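Local structure of binding domain (Hc) of Paraclostridial Mosquitocidal Protein 1 (6HOX) at residues R250-E255 and N434-S439; S262-N267 and S312-V317; G272-S277 and R292-N297; Y306-G311 and V438-G443. The protein serves as the receptor-binding part of a botulinum-like neurotoxin that targets Anopheles mosquitoes, helping the toxin reach host nerve cells. All coordinates share one frame; numbering follows the deposited sequence.

How the interactions relate
All four contacts lie in the C-terminal, trefoil-type half of the binding domain. Interactions 1 and 2 are largely buried and meet at strand 263-267, which pairs with 435-438 of interaction 1 and with 316-317 inside interaction 2. Aromatic rings and valines carry both, with a strand pairing and a lysine over a tyrosine in interaction 2 and a turn's hydrogen bonds in interaction 1. Interactions 3 and 4 are only partly buried and join loops. Interaction 3 rests on one short backbone bond to a glycine carbonyl, with a weak N-H...S bond and a proline beside it, whereas interaction 4 adds a tyrosine hydroxyl and a lysine-glutamate salt bridge. Interaction 4 shares Val438 and Ser439 with interaction 1.

Interaction 1: R250-E255 and N434-S439; sequences RDFWGE and NWYFVS
Two hydrogen bonds tie Phe252 and Trp253 to Phe437 and Ser439, at and just past the end of strand 435-438. The backbone N of Phe252 donates to Phe437 O at 3.0 Å, and the indole NE1 of Trp253 reaches Ser439 O at 2.8 Å, with the acceptor lying almost in the indole plane. A water extends this polar seam, giving a hydrogen to Arg250 O and accepting one from Phe437 N.

The aromatic contact is T-shaped: the edge of Phe252 is aimed at the face of Tyr436, with centroids 5.0 Å apart and planes at 74°. With chi1 at -179°, the Phe252 ring swings away from its own backbone N and CD1 comes down over the tyrosine, 3.4 Å from Tyr436 CD1. The hydroxyl of Tyr436 is held by Gln268.

Residues 251-254 form a type I beta turn in the loop leading from helix 233-241 to strand 263-267, within the trefoil-type C-terminal half of the receptor-binding domain. Asp251 OD1 braces the turn by accepting from Glu255 N, which meets it from above the carboxylate plane; the bonds from Trp253 N and Gly254 N are weak.

Val438 splits its apolar contacts between the two aromatic side chains of the turn. Its CG2 lies 3.6 Å from Phe252 CB, alongside that side chain, while CG1 packs at 3.6 Å against Trp253 CZ2, the valine and indole crossing at about a right angle.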
loop_
_atom_site.group_PDB
_atom_site.type_symbol
_atom_site.label_atom_id
_atom_site.label_comp_id
_atom_site.label_asym_id
_atom_site.label_seq_id
_atom_site.Cartn_x
_atom_site.Cartn_y
_atom_site.Cartn_z
ATOM N N ARG A 250 7.654 3.954 -5.605
ATOM C CA ARG A 250 6.383 4.009 -4.930
ATOM C C ARG A 250 6.478 4.881 -3.683
ATOM O O ARG A 250 7.535 4.994 -3.049
ATOM C CB ARG A 250 5.966 2.591 -4.519
ATOM C CG ARG A 250 5.773 1.652 -5.694
ATOM C CD ARG A 250 4.380 1.767 -6.245
ATOM N NE ARG A 250 4.246 0.985 -7.459
ATOM C CZ ARG A 250 3.227 1.093 -8.286
ATOM N NH1 ARG A 250 2.154 1.762 -7.907
ATOM N NH2 ARG A 250 3.291 0.547 -9.485
ATOM N N ASP A 251 5.343 5.483 -3.336
ATOM C CA ASP A 251 5.181 6.111 -2.051
ATOM C C ASP A 251 4.716 5.073 -1.022
ATOM O O ASP A 251 4.488 3.911 -1.332
ATOM C CB ASP A 251 4.276 7.346 -2.125
ATOM C CG ASP A 251 2.802 7.092 -2.381
ATOM O OD1 ASP A 251 2.331 5.957 -2.129
ATOM O OD2 ASP A 251 2.129 8.052 -2.819
ATOM N N PHE A 252 4.637 5.532 0.227
ATOM C CA PHE A 252 4.331 4.756 1.401
ATOM C C PHE A 252 3.002 3.995 1.246
ATOM O O PHE A 252 2.856 2.882 1.808
ATOM C CB PHE A 252 4.274 5.714 2.592
ATOM C CG PHE A 252 3.992 5.046 3.910
ATOM C CD1 PHE A 252 5.028 4.482 4.647
ATOM C CD2 PHE A 252 2.701 4.952 4.388
ATOM C CE1 PHE A 252 4.775 3.861 5.855
ATOM C CE2 PHE A 252 2.446 4.325 5.595
ATOM C CZ PHE A 252 3.480 3.797 6.332
ATOM N N TRP A 253 2.045 4.603 0.524
ATOM C CA TRP A 253 0.719 4.057 0.334
ATOM C C TRP A 253 0.691 2.998 -0.775
ATOM O O TRP A 253 -0.314 2.271 -0.879
ATOM C CB TRP A 253 -0.286 5.162 0.010
ATOM C CG TRP A 253 -0.315 6.332 0.946
ATOM C CD1 TRP A 253 -0.164 7.641 0.588
ATOM C CD2 TRP A 253 -0.550 6.323 2.368
ATOM N NE1 TRP A 253 -0.300 8.450 1.680
ATOM C CE2 TRP A 253 -0.542 7.675 2.788
ATOM C CE3 TRP A 253 -0.803 5.324 3.315
ATOM C CZ2 TRP A 253 -0.724 8.047 4.122
ATOM C CZ3 TRP A 253 -0.972 5.691 4.639
ATOM C CH2 TRP A 253 -0.941 7.034 5.031
ATOM N N GLY A 254 1.726 2.963 -1.634
ATOM C CA GLY A 254 1.790 2.045 -2.780
ATOM C C GLY A 254 1.415 2.682 -4.118
ATOM O O GLY A 254 1.249 1.954 -5.123
ATOM N N GLU A 255 1.309 4.020 -4.134
ATOM C CA GLU A 255 1.025 4.813 -5.333
ATOM C C GLU A 255 2.331 5.310 -5.944
ATOM O O GLU A 255 3.375 5.287 -5.304
ATOM C CB GLU A 255 0.042 5.929 -4.988
ATOM C CG GLU A 255 -1.217 5.362 -4.349
ATOM C CD GLU A 255 -2.448 6.238 -4.461
ATOM O OE1 GLU A 255 -2.298 7.469 -4.537
ATOM O OE2 GLU A 255 -3.553 5.679 -4.453
ATOM N N ASN A 434 16.255 1.884 4.214
ATOM C CA ASN A 434 15.000 1.971 3.464
ATOM C C ASN A 434 14.271 3.245 3.871
ATOM O O ASN A 434 14.118 3.515 5.050
ATOM C CB ASN A 434 14.104 0.761 3.711
ATOM C CG ASN A 434 14.646 -0.515 3.111
ATOM O OD1 ASN A 434 15.263 -0.496 2.051
ATOM N ND2 ASN A 434 14.361 -1.636 3.750
ATOM N N TRP A 435 13.836 4.005 2.862
ATOM C CA TRP A 435 13.222 5.294 3.015
ATOM C C TRP A 435 11.837 5.288 2.366
ATOM O O TRP A 435 11.668 4.730 1.280
ATOM C CB TRP A 435 14.120 6.358 2.384
ATOM C CG TRP A 435 15.389 6.556 3.156
ATOM C CD1 TRP A 435 16.593 5.971 2.916
ATOM C CD2 TRP A 435 15.558 7.353 4.341
ATOM N NE1 TRP A 435 17.510 6.378 3.846
ATOM C CE2 TRP A 435 16.906 7.218 4.739
ATOM C CE3 TRP A 435 14.706 8.166 5.105
ATOM C CZ2 TRP A 435 17.426 7.879 5.853
ATOM C CZ3 TRP A 435 15.222 8.824 6.202
ATOM C CH2 TRP A 435 16.562 8.674 6.576
ATOM N N TYR A 436 10.881 5.925 3.052
ATOM C CA TYR A 436 9.534 6.126 2.571
ATOM C C TYR A 436 9.258 7.614 2.353
ATOM O O TYR A 436 9.737 8.487 3.112
ATOM C CB TYR A 436 8.483 5.638 3.572
ATOM C CG TYR A 436 8.434 4.164 3.854
ATOM C CD1 TYR A 436 7.782 3.273 3.013
ATOM C CD2 TYR A 436 8.941 3.668 5.041
ATOM C CE1 TYR A 436 7.665 1.927 3.325
ATOM C CE2 TYR A 436 8.875 2.317 5.343
ATOM C CZ TYR A 436 8.226 1.443 4.491
ATOM O OH TYR A 436 8.168 0.115 4.829
ATOM N N PHE A 437 8.401 7.889 1.363
ATOM C CA PHE A 437 7.817 9.196 1.168
ATOM C C PHE A 437 6.293 9.094 1.346
ATOM O O PHE A 437 5.651 8.285 0.687
ATOM C CB PHE A 437 8.222 9.725 -0.207
ATOM C CG PHE A 437 9.696 9.971 -0.348
ATOM C CD1 PHE A 437 10.264 11.148 0.109
ATOM C CD2 PHE A 437 10.531 8.997 -0.887
ATOM C CE1 PHE A 437 11.636 11.354 0.002
ATOM C CE2 PHE A 437 11.896 9.213 -1.010
ATOM C CZ PHE A 437 12.445 10.399 -0.580
ATOM N N VAL A 438 5.735 9.934 2.234
ATOM C CA VAL A 438 4.316 9.933 2.605
ATOM C C VAL A 438 3.700 11.293 2.264
ATOM O O VAL A 438 4.237 12.317 2.655
ATOM C CB VAL A 438 4.105 9.683 4.115
ATOM C CG1 VAL A 438 2.635 9.419 4.426
ATOM C CG2 VAL A 438 4.955 8.557 4.658
ATOM N N SER A 439 2.511 11.260 1.662
ATOM C CA SER A 439 1.645 12.401 1.397
ATOM C C SER A 439 0.382 12.237 2.249
ATOM O O SER A 439 -0.028 11.101 2.536
ATOM C CB SER A 439 1.297 12.469 -0.074
ATOM O OG SER A 439 0.909 11.172 -0.558
HETATM O O HOH W 1 8.086 5.468 -0.222
#

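Interaction 2: S262-N267 and S312-V317; sequences SYYMIN and SDVEKV
Lys316 folds its side chain back across one face of the Tyr264 ring, beside an antiparallel pairing between strands 263-267 and 316-320 in the trefoil-type half of the domain. The lysine bends at chi2 (-83°) and again at chi3 (-84°), which brings the amine over the ring instead of letting it run straight out. NZ stands 3.9 Å from the Tyr264 centroid and 21° off the ring normal, a cation-pi contact, and CE adds an off-centre CH-pi contact. The amine also rests against Ser262 CB.

Val314 comes to the same ring from a different direction. It meets the edge near the ring plane, its CG1 3.9 Å from Tyr264 CE1, and the two side chains cross at about a right angle. Tyr264 thus has the ammonium over a face and a methyl at its rim.

Val317 and Tyr263 form a hydrogen-bonded pair, with their CB atoms on the same face of the sheet. Two backbone bonds close the pair, Tyr263 N to Val317 O at 2.8 Å and Val317 N to Tyr263 O at 2.9 Å. The far end of Tyr263 departs from this pairing, its OH going to Glu258 N. On the valine, CG2 touches Met265 CB at 4.0 Å.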
loop_
_atom_site.group_PDB
_atom_site.type_symbol
_atom_site.label_atom_id
_atom_site.label_comp_id
_atom_site.label_asym_id
_atom_site.label_seq_id
_atom_site.Cartn_x
_atom_site.Cartn_y
_atom_site.Cartn_z
ATOM N N SER A 262 4.936 17.488 -2.320
ATOM C CA SER A 262 5.288 17.604 -0.896
ATOM C C SER A 262 5.100 16.260 -0.190
ATOM O O SER A 262 4.020 15.674 -0.231
ATOM C CB SER A 262 4.507 18.675 -0.183
ATOM O OG SER A 262 5.102 19.928 -0.428
ATOM N N TYR A 263 6.160 15.827 0.489
ATOM C CA TYR A 263 6.184 14.550 1.170
ATOM C C TYR A 263 6.762 14.729 2.575
ATOM O O TYR A 263 7.586 15.597 2.810
ATOM C CB TYR A 263 7.070 13.529 0.447
ATOM C CG TYR A 263 6.532 12.921 -0.823
ATOM C CD1 TYR A 263 5.293 12.291 -0.869
ATOM C CD2 TYR A 263 7.307 12.906 -1.970
ATOM C CE1 TYR A 263 4.834 11.694 -2.035
ATOM C CE2 TYR A 263 6.847 12.345 -3.155
ATOM C CZ TYR A 263 5.614 11.716 -3.183
ATOM O OH TYR A 263 5.175 11.163 -4.348
ATOM N N TYR A 264 6.333 13.855 3.486
ATOM C CA TYR A 264 7.087 13.547 4.678
ATOM C C TYR A 264 8.027 12.395 4.348
ATOM O O TYR A 264 7.633 11.414 3.710
ATOM C CB TYR A 264 6.165 13.187 5.849
ATOM C CG TYR A 264 5.122 14.238 6.126
ATOM C CD1 TYR A 264 5.425 15.382 6.845
ATOM C CD2 TYR A 264 3.832 14.100 5.644
ATOM C CE1 TYR A 264 4.465 16.353 7.084
ATOM C CE2 TYR A 264 2.862 15.065 5.870
ATOM C CZ TYR A 264 3.182 16.203 6.584
ATOM O OH TYR A 264 2.216 17.148 6.812
ATOM N N MET A 265 9.265 12.517 4.813
ATOM C CA MET A 265 10.280 11.551 4.529
ATOM C C MET A 265 10.592 10.827 5.833
ATOM O O MET A 265 10.873 11.488 6.843
ATOM C CB MET A 265 11.527 12.237 3.961
ATOM C CG MET A 265 12.644 11.296 3.614
ATOM S SD MET A 265 14.006 12.207 2.895
ATOM C CE MET A 265 15.069 10.840 2.441
ATOM N N ILE A 266 10.505 9.487 5.781
ATOM C CA ILE A 266 10.541 8.602 6.940
ATOM C C ILE A 266 11.543 7.465 6.712
ATOM O O ILE A 266 11.627 6.875 5.635
ATOM C CB ILE A 266 9.132 8.042 7.207
ATOM C CG1 ILE A 266 8.174 9.157 7.628
ATOM C CG2 ILE A 266 9.188 6.905 8.215
ATOM C CD1 ILE A 266 6.716 8.760 7.614
ATOM N N ASN A 267 12.266 7.131 7.780
ATOM C CA ASN A 267 13.165 6.009 7.794
ATOM C C ASN A 267 12.408 4.792 8.313
ATOM O O ASN A 267 11.706 4.889 9.309
ATOM C CB ASN A 267 14.390 6.250 8.672
ATOM C CG ASN A 267 15.419 5.156 8.500
ATOM O OD1 ASN A 267 15.342 4.117 9.146
ATOM N ND2 ASN A 267 16.374 5.373 7.615
ATOM N N SER A 312 4.073 20.844 14.325
ATOM C CA SER A 312 5.489 20.636 14.650
ATOM C C SER A 312 6.402 21.171 13.537
ATOM O O SER A 312 5.948 21.532 12.428
ATOM C CB SER A 312 5.781 19.193 14.878
ATOM O OG SER A 312 6.221 18.600 13.660
ATOM N N ASP A 313 7.713 21.133 13.826
ATOM C CA ASP A 313 8.759 21.669 12.940
ATOM C C ASP A 313 9.201 20.612 11.915
ATOM O O ASP A 313 10.258 20.800 11.282
ATOM C CB ASP A 313 9.966 22.192 13.736
ATOM C CG ASP A 313 10.821 21.121 14.402
ATOM O OD1 ASP A 313 10.436 19.950 14.353
ATOM O OD2 ASP A 313 11.875 21.474 14.976
ATOM N N VAL A 314 8.414 19.527 11.754
ATOM C CA VAL A 314 8.726 18.461 10.811
ATOM C C VAL A 314 9.104 19.073 9.460
ATOM O O VAL A 314 8.472 19.983 9.000
ATOM C CB VAL A 314 7.574 17.451 10.640
ATOM C CG1 VAL A 314 6.366 18.071 9.965
ATOM C CG2 VAL A 314 8.043 16.211 9.880
ATOM N N GLU A 315 10.138 18.519 8.832
ATOM C CA GLU A 315 10.607 18.975 7.535
ATOM C C GLU A 315 9.801 18.300 6.430
ATOM O O GLU A 315 9.847 17.076 6.293
ATOM C CB GLU A 315 12.083 18.631 7.337
ATOM C CG GLU A 315 12.996 19.278 8.363
ATOM C CD GLU A 315 13.093 20.792 8.298
ATOM O OE1 GLU A 315 12.659 21.382 7.290
ATOM O OE2 GLU A 315 13.622 21.371 9.252
ATOM N N LYS A 316 9.109 19.111 5.628
ATOM C CA LYS A 316 8.527 18.648 4.383
ATOM C C LYS A 316 9.618 18.662 3.300
ATOM O O LYS A 316 10.463 19.557 3.308
ATOM C CB LYS A 316 7.346 19.540 3.993
ATOM C CG LYS A 316 6.221 19.572 5.017
ATOM C CD LYS A 316 5.270 18.408 4.882
ATOM C CE LYS A 316 4.204 18.647 3.833
ATOM N NZ LYS A 316 3.831 17.399 3.127
ATOM N N VAL A 317 9.570 17.687 2.374
ATOM C CA VAL A 317 10.526 17.591 1.238
ATOM C C VAL A 317 9.788 17.410 -0.096
ATOM O O VAL A 317 8.678 16.889 -0.169
ATOM C CB VAL A 317 11.549 16.456 1.438
ATOM C CG1 VAL A 317 12.229 16.539 2.792
ATOM C CG2 VAL A 317 10.927 15.073 1.251
HETATM O O HOH W 2 9.418 14.692 6.456
#

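Interaction 3: G272-S277 and R292-N297; sequences GGPLRS and RMRTFN
Met293 sends CG away from its backbone N (chi1 178°), then turns at chi2 and chi3, so that the thioether curls back beside Gly272. SD thereby comes 3.2 Å from Gly272 N, in a weak N-H...S hydrogen bond. The glycine, with no side chain, lets both the sulfur and Arg294 O come close to its backbone, and Gly272 CA makes a CA-H...O contact with that oxygen.

The stronger link is backbone to backbone. Arg294 N donates to Gly272 O at 2.7 Å in a nearly straight bond, 172° at the hydrogen, although the N sits well above the carbonyl plane, 61° out of it.

Pro274 carries the contact along the loop. Its CD lies 3.4 Å from Arg292 O, and CG meets the aliphatic part of Arg294 at CD, 4.1 Å away, the ring and arginine chain crossing at about a right angle. The guanidinium of Arg294 belongs to neighbours outside the pair: NH1 bonds to His309, and the group makes a cation-pi contact with Tyr306.

The contact joins the two chain segments at the open end of a beta hairpin, where they flank the antiparallel strands 275-280 and 285-291 of the trefoil-type receptor-binding half.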
loop_
_atom_site.group_PDB
_atom_site.type_symbol
_atom_site.label_atom_id
_atom_site.label_comp_id
_atom_site.label_asym_id
_atom_site.label_seq_id
_atom_site.Cartn_x
_atom_site.Cartn_y
_atom_site.Cartn_z
ATOM N N GLY A 272 7.479 6.401 13.247
ATOM C CA GLY A 272 6.899 7.554 13.934
ATOM C C GLY A 272 7.906 8.654 14.252
ATOM O O GLY A 272 7.560 9.650 14.919
ATOM N N GLY A 273 9.142 8.516 13.762
ATOM C CA GLY A 273 10.201 9.524 13.989
ATOM C C GLY A 273 10.132 10.642 12.951
ATOM O O GLY A 273 10.307 10.394 11.767
ATOM N N PRO A 274 9.850 11.906 13.337
ATOM C CA PRO A 274 9.753 12.994 12.362
ATOM C C PRO A 274 11.129 13.485 11.878
ATOM O O PRO A 274 12.035 13.636 12.686
ATOM C CB PRO A 274 9.040 14.093 13.170
ATOM C CG PRO A 274 9.512 13.872 14.592
ATOM C CD PRO A 274 9.623 12.361 14.720
ATOM N N LEU A 275 11.271 13.724 10.570
ATOM C CA LEU A 275 12.489 14.318 10.022
ATOM C C LEU A 275 12.500 15.795 10.434
ATOM O O LEU A 275 11.580 16.564 10.116
ATOM C CB LEU A 275 12.519 14.137 8.501
ATOM C CG LEU A 275 13.640 14.842 7.738
ATOM C CD1 LEU A 275 14.986 14.174 7.960
ATOM C CD2 LEU A 275 13.329 14.876 6.258
ATOM N N ARG A 276 13.542 16.161 11.188
ATOM C CA ARG A 276 13.749 17.532 11.675
ATOM C C ARG A 276 15.134 18.015 11.208
ATOM O O ARG A 276 15.894 17.255 10.589
ATOM C CB ARG A 276 13.571 17.573 13.198
ATOM C CG ARG A 276 12.186 17.154 13.674
ATOM C CD ARG A 276 12.044 17.122 15.188
ATOM N NE ARG A 276 12.221 18.448 15.768
ATOM C CZ ARG A 276 12.034 18.749 17.049
ATOM N NH1 ARG A 276 11.700 17.792 17.902
ATOM N NH2 ARG A 276 12.174 19.999 17.466
ATOM N N SER A 277 15.433 19.290 11.479
ATOM C CA SER A 277 16.752 19.863 11.206
ATOM C C SER A 277 17.158 20.820 12.331
ATOM O O SER A 277 16.324 21.379 13.035
ATOM C CB SER A 277 16.798 20.557 9.878
ATOM O OG SER A 277 15.957 21.691 9.874
ATOM N N ARG A 292 12.964 11.244 17.884
ATOM C CA ARG A 292 12.428 10.057 18.549
ATOM C C ARG A 292 11.015 9.764 18.020
ATOM O O ARG A 292 10.285 10.663 17.598
ATOM C CB ARG A 292 12.476 10.213 20.076
ATOM C CG ARG A 292 11.724 11.418 20.629
ATOM C CD ARG A 292 11.660 11.417 22.153
ATOM N NE ARG A 292 12.857 11.951 22.815
ATOM C CZ ARG A 292 13.673 11.251 23.610
ATOM N NH1 ARG A 292 13.474 9.956 23.794
ATOM N NH2 ARG A 292 14.681 11.848 24.222
ATOM N N MET A 293 10.657 8.478 18.054
ATOM C CA MET A 293 9.370 7.946 17.614
ATOM C C MET A 293 8.236 8.663 18.363
ATOM O O MET A 293 8.239 8.723 19.583
ATOM C CB MET A 293 9.329 6.443 17.912
ATOM C CG MET A 293 8.019 5.750 17.544
ATOM S SD MET A 293 8.116 4.830 15.993
ATOM C CE MET A 293 9.266 3.531 16.444
ATOM N N ARG A 294 7.290 9.236 17.616
ATOM C CA ARG A 294 6.042 9.754 18.162
ATOM C C ARG A 294 4.906 8.799 17.775
ATOM O O ARG A 294 4.827 8.390 16.619
ATOM C CB ARG A 294 5.765 11.169 17.646
ATOM C CG ARG A 294 6.825 12.203 18.008
ATOM C CD ARG A 294 6.532 13.575 17.416
ATOM N NE ARG A 294 5.422 14.219 18.104
ATOM C CZ ARG A 294 4.230 14.492 17.583
ATOM N NH1 ARG A 294 3.986 14.321 16.292
ATOM N NH2 ARG A 294 3.270 14.926 18.378
ATOM N N THR A 295 4.047 8.457 18.748
ATOM C CA THR A 295 2.904 7.576 18.558
ATOM C C THR A 295 1.674 8.169 19.248
ATOM O O THR A 295 1.796 8.989 20.154
ATOM C CB THR A 295 3.172 6.152 19.073
ATOM O OG1 THR A 295 3.349 6.173 20.484
ATOM C CG2 THR A 295 4.389 5.498 18.449
ATOM N N PHE A 296 0.492 7.759 18.785
ATOM C CA PHE A 296 -0.754 8.034 19.471
ATOM C C PHE A 296 -1.503 6.720 19.683
ATOM O O PHE A 296 -1.141 5.664 19.133
ATOM C CB PHE A 296 -1.609 9.058 18.718
ATOM C CG PHE A 296 -2.015 8.677 17.316
ATOM C CD1 PHE A 296 -1.171 8.923 16.240
ATOM C CD2 PHE A 296 -3.252 8.105 17.063
ATOM C CE1 PHE A 296 -1.551 8.596 14.945
ATOM C CE2 PHE A 296 -3.622 7.757 15.770
ATOM C CZ PHE A 296 -2.774 7.999 14.714
ATOM N N ASN A 297 -2.547 6.806 20.509
ATOM C CA ASN A 297 -3.348 5.670 20.901
ATOM C C ASN A 297 -4.694 5.750 20.183
ATOM O O ASN A 297 -5.356 6.784 20.212
ATOM C CB ASN A 297 -3.532 5.625 22.420
ATOM C CG ASN A 297 -2.380 4.942 23.119
ATOM O OD1 ASN A 297 -2.190 3.733 22.981
ATOM N ND2 ASN A 297 -1.606 5.708 23.866
#

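Interaction 4: Y306-G311 and V438-G443; sequences YLYHKG and VSEDEG
Lys310 and Glu440 meet in a salt bridge near the surface. Glu440 OE2 receives Lys310 NZ at 2.9 Å on its syn lone pair, the side of the other oxygen, while a weak bond to Glu440 OE1 makes the grip two-pronged. The two chains cross at about a right angle.

Just inside the ion pair lies the ring of Tyr308. Glu440 CG passes over one face of it, 4.1 Å from the centroid, as a CH-pi contact, and the carboxylate is stacked on the ring with planes 27° apart. An extended glutamate chain, starting with CG opposite the backbone N (chi1 -175°), carries the acid across the tyrosine to the lysine.

The tyrosine hydroxyl fixes the backbone beyond: Asp441 N donates to Tyr308 OH at 3.0 Å, nearly straight at 168°, and the same OH bonds to Trp444 O. At the edge of the ring the contact turns apolar: Val438 CG1 lies near the ring plane and meets Leu307 CD1 at 4.0 Å.

A second shell sets the two loops in place. Asp441 OD2 accepts from Gly443 N at 2.8 Å in an Asx turn, and also holds Asn164 and Arg220. On the other loop, the backbone N atoms of residues 307 to 309 are taken up by the carboxylate of Glu446. The contact thus joins the link between strands 302-305 and 316-320 to the tail that follows strand 435-438, with Ile266 of strand 263-267 packed against both Leu307 and Val438.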
loop_
_atom_site.group_PDB
_atom_site.type_symbol
_atom_site.label_atom_id
_atom_site.label_comp_id
_atom_site.label_asym_id
_atom_site.label_seq_id
_atom_site.Cartn_x
_atom_site.Cartn_y
_atom_site.Cartn_z
ATOM N N TYR A 306 2.771 8.587 14.278
ATOM C CA TYR A 306 2.479 9.798 13.556
ATOM C C TYR A 306 3.262 9.782 12.237
ATOM O O TYR A 306 4.434 9.419 12.227
ATOM C CB TYR A 306 2.879 11.036 14.368
ATOM C CG TYR A 306 1.902 11.437 15.438
ATOM C CD1 TYR A 306 0.820 12.242 15.141
ATOM C CD2 TYR A 306 2.070 11.018 16.752
ATOM C CE1 TYR A 306 -0.090 12.605 16.120
ATOM C CE2 TYR A 306 1.181 11.384 17.746
ATOM C CZ TYR A 306 0.095 12.179 17.427
ATOM O OH TYR A 306 -0.807 12.525 18.392
ATOM N N LEU A 307 2.614 10.212 11.148
ATOM C CA LEU A 307 3.277 10.381 9.848
ATOM C C LEU A 307 3.355 11.857 9.456
ATOM O O LEU A 307 4.263 12.232 8.718
ATOM C CB LEU A 307 2.508 9.627 8.755
ATOM C CG LEU A 307 2.280 8.134 8.985
ATOM C CD1 LEU A 307 1.523 7.543 7.818
ATOM C CD2 LEU A 307 3.580 7.397 9.201
ATOM N N TYR A 308 2.367 12.663 9.870
ATOM C CA TYR A 308 2.247 14.058 9.415
ATOM C C TYR A 308 2.850 15.036 10.450
ATOM O O TYR A 308 3.362 16.099 10.071
ATOM C CB TYR A 308 0.787 14.441 9.151
ATOM C CG TYR A 308 -0.076 13.518 8.311
ATOM C CD1 TYR A 308 0.436 12.686 7.322
ATOM C CD2 TYR A 308 -1.452 13.528 8.479
ATOM C CE1 TYR A 308 -0.393 11.861 6.564
ATOM C CE2 TYR A 308 -2.292 12.727 7.722
ATOM C CZ TYR A 308 -1.767 11.899 6.747
ATOM O OH TYR A 308 -2.619 11.125 6.015
ATOM N N HIS A 309 2.730 14.709 11.748
ATOM C CA HIS A 309 3.242 15.510 12.898
ATOM C C HIS A 309 2.756 16.963 12.817
ATOM O O HIS A 309 3.546 17.901 12.946
ATOM C CB HIS A 309 4.773 15.449 12.979
ATOM C CG HIS A 309 5.322 14.061 12.970
ATOM N ND1 HIS A 309 5.370 13.283 14.099
ATOM C CD2 HIS A 309 5.798 13.297 11.957
ATOM C CE1 HIS A 309 5.891 12.113 13.797
ATOM N NE2 HIS A 309 6.152 12.092 12.482
ATOM N N LYS A 310 1.451 17.144 12.607
ATOM C CA LYS A 310 0.873 18.480 12.464
ATOM C C LYS A 310 1.074 19.256 13.770
ATOM O O LYS A 310 1.039 18.691 14.855
ATOM C CB LYS A 310 -0.590 18.369 12.035
ATOM C CG LYS A 310 -0.764 17.725 10.667
ATOM C CD LYS A 310 -2.063 18.057 9.974
ATOM C CE LYS A 310 -1.890 18.285 8.487
ATOM N NZ LYS A 310 -3.188 18.597 7.840
ATOM N N GLY A 311 1.345 20.554 13.635
ATOM C CA GLY A 311 1.723 21.406 14.752
ATOM C C GLY A 311 3.145 21.157 15.244
ATOM O O GLY A 311 3.396 21.261 16.440
ATOM N N VAL A 438 5.735 9.934 2.234
ATOM C CA VAL A 438 4.316 9.933 2.605
ATOM C C VAL A 438 3.700 11.293 2.264
ATOM O O VAL A 438 4.237 12.317 2.655
ATOM C CB VAL A 438 4.105 9.683 4.115
ATOM C CG1 VAL A 438 2.635 9.419 4.426
ATOM C CG2 VAL A 438 4.955 8.557 4.658
ATOM N N SER A 439 2.511 11.260 1.662
ATOM C CA SER A 439 1.645 12.401 1.397
ATOM C C SER A 439 0.382 12.237 2.249
ATOM O O SER A 439 -0.028 11.101 2.536
ATOM C CB SER A 439 1.297 12.469 -0.074
ATOM O OG SER A 439 0.909 11.172 -0.558
ATOM N N GLU A 440 -0.209 13.358 2.680
ATOM C CA GLU A 440 -1.460 13.353 3.428
ATOM C C GLU A 440 -2.562 12.723 2.564
ATOM O O GLU A 440 -2.651 12.982 1.374
ATOM C CB GLU A 440 -1.798 14.786 3.844
ATOM C CG GLU A 440 -3.021 14.899 4.733
ATOM C CD GLU A 440 -3.019 16.076 5.701
ATOM O OE1 GLU A 440 -2.057 16.894 5.652
ATOM O OE2 GLU A 440 -3.977 16.168 6.516
ATOM N N ASP A 441 -3.395 11.889 3.184
ATOM C CA ASP A 441 -4.511 11.220 2.526
ATOM C C ASP A 441 -5.679 11.157 3.516
ATOM O O ASP A 441 -5.510 10.937 4.704
ATOM C CB ASP A 441 -4.123 9.806 2.049
ATOM C CG ASP A 441 -5.249 9.052 1.357
ATOM O OD1 ASP A 441 -5.518 9.360 0.189
ATOM O OD2 ASP A 441 -5.862 8.176 1.995
ATOM N N GLU A 442 -6.883 11.319 2.991
ATOM C CA GLU A 442 -8.116 11.300 3.773
ATOM C C GLU A 442 -8.234 9.999 4.575
ATOM O O GLU A 442 -8.869 9.960 5.631
ATOM C CB GLU A 442 -9.283 11.480 2.797
ATOM C CG GLU A 442 -10.633 11.539 3.470
ATOM C CD GLU A 442 -11.804 11.616 2.509
ATOM O OE1 GLU A 442 -11.584 11.891 1.302
ATOM O OE2 GLU A 442 -12.928 11.378 2.967
ATOM N N GLY A 443 -7.640 8.910 4.077
ATOM C CA GLY A 443 -7.750 7.597 4.730
ATOM C C GLY A 443 -6.773 7.381 5.878
ATOM O O GLY A 443 -6.703 6.301 6.436
#